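Local coordinates for protein fimbrial subunit CupB6 (Pseudomonas aeruginosa, PDB 5CYL) that probably serves as the adhesive tip subunit of a chaperone-usher pilus, with a likely role in surface attachment and biofilm formation, at residues A[285-290]-A[314-319]. Residues are numbered along the deposited sequence; the frame is centred on the assembly and turned at random.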
# COMPACT_ATOMS: atom_id res chain seq x y z
N ILE A 285 15.22 32.38 17.03
CA ILE A 285 13.81 32.06 16.81
C ILE A 285 13.48 30.64 17.33
O ILE A 285 14.24 29.70 17.10
CB ILE A 285 13.49 32.19 15.33
CG1 ILE A 285 13.55 33.64 14.92
CG2 ILE A 285 12.11 31.68 15.04
CD1 ILE A 285 13.64 33.82 13.44
N VAL A 286 12.37 30.49 18.04
CA VAL A 286 11.90 29.15 18.42
C VAL A 286 10.58 28.79 17.74
O VAL A 286 9.67 29.61 17.72
CB VAL A 286 11.78 28.96 19.94
CG1 VAL A 286 13.16 28.80 20.55
CG2 VAL A 286 11.06 30.11 20.58
N VAL A 287 10.44 27.56 17.25
CA VAL A 287 9.19 27.12 16.63
C VAL A 287 8.61 25.94 17.38
O VAL A 287 9.27 24.89 17.57
CB VAL A 287 9.38 26.72 15.18
CG1 VAL A 287 8.03 26.57 14.49
CG2 VAL A 287 10.22 27.75 14.49
N LYS A 288 7.34 26.08 17.76
CA LYS A 288 6.70 25.05 18.54
C LYS A 288 5.73 24.17 17.73
O LYS A 288 4.83 24.67 17.07
CB LYS A 288 6.00 25.71 19.69
CG LYS A 288 5.30 24.71 20.54
CD LYS A 288 4.24 25.43 21.31
CE LYS A 288 3.75 24.55 22.40
NZ LYS A 288 2.76 25.25 23.26
N ASN A 289 5.92 22.84 17.82
CA ASN A 289 5.10 21.84 17.14
C ASN A 289 3.78 21.71 17.90
O ASN A 289 3.76 21.38 19.07
CB ASN A 289 5.87 20.51 17.04
CG ASN A 289 5.06 19.34 16.47
OD1 ASN A 289 3.83 19.23 16.65
ND2 ASN A 289 5.74 18.44 15.81
N GLY A 290 2.69 22.00 17.19
CA GLY A 290 1.36 22.02 17.79
C GLY A 290 0.90 20.66 18.27
O GLY A 290 0.23 20.56 19.31
N LEU A 314 1.42 20.15 9.40
CA LEU A 314 2.03 20.33 10.70
C LEU A 314 1.68 21.72 11.22
O LEU A 314 2.06 22.73 10.61
CB LEU A 314 3.55 20.16 10.63
CG LEU A 314 4.26 20.12 11.98
CD1 LEU A 314 3.80 18.95 12.80
CD2 LEU A 314 5.77 20.08 11.78
N PRO A 315 0.96 21.79 12.34
CA PRO A 315 0.66 23.09 12.94
C PRO A 315 1.88 23.66 13.67
O PRO A 315 2.55 22.93 14.39
CB PRO A 315 -0.48 22.78 13.91
CG PRO A 315 -0.36 21.30 14.20
CD PRO A 315 0.12 20.72 12.89
N LEU A 316 2.17 24.93 13.45
CA LEU A 316 3.37 25.55 14.01
C LEU A 316 3.12 26.96 14.54
O LEU A 316 2.25 27.67 14.06
CB LEU A 316 4.48 25.58 12.97
CG LEU A 316 5.03 24.26 12.45
CD1 LEU A 316 5.84 24.46 11.18
CD2 LEU A 316 5.89 23.56 13.48
N SER A 317 3.92 27.35 15.53
CA SER A 317 3.94 28.72 16.02
C SER A 317 5.39 29.14 16.22
O SER A 317 6.25 28.34 16.56
CB SER A 317 3.14 28.85 17.33
OG SER A 317 3.90 28.40 18.42
N ALA A 318 5.67 30.41 15.99
CA ALA A 318 7.04 30.92 16.07
C ALA A 318 7.16 32.21 16.88
O ALA A 318 6.22 33.00 16.93
CB ALA A 318 7.61 31.11 14.68
N ALA A 319 8.31 32.40 17.51
CA ALA A 319 8.58 33.61 18.28
C ALA A 319 10.06 33.85 18.39
O ALA A 319 10.88 32.96 18.14
CB ALA A 319 7.95 33.55 19.66
O HOH W 1 2.30 25.77 17.70
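V287 holds CG1 anti to its backbone N (chi1 -167°), and L316 turns CG anti to its carbonyl carbon (chi1 -63°). The two side chains cross at a slant and touch through V287 CG1 and L316 CD2, 3.8 Å apart. V287 CG2 also approaches A318 CB, at 4.3 Å. F241 of strand 239-245 touches V287, L316 and A318, and F356 of strand 352-361 packs on V287 and A318. Further along, L314 CD1 lies 3.6 Å from N289 ND2, the two side chains meeting at about a right angle. N289 OD1 reaches forward to the residues that follow and accepts a hydrogen bond from D292 N.

The backbones pair antiparallel. V286 with A319 and K288 with S317 are hydrogen-bonded pairs. K288 N reaches S317 O at 2.8 Å in a fairly straight bond (162°). In return S317 N donates to K288 O at 3.2 Å. G290 N adds a last bond to P315 O at 3.0 Å, from above the carbonyl plane, just past the end of strand 283-289.

V286, A319, K288 and S317 lie on the other face. S317 OG sits 3.6 Å from K288 CB, and a water donates to K288 O, so that oxygen accepts two bonds. K288 runs out extended, and its NZ makes a weak bond to Q293.

The contact joins strands 283-289 and 311-322 within the fimbrial protein family region. Its chemistry implies an apolar face at V287, L316 and A318, a mixed face opposite, and five backbone bonds holding the register.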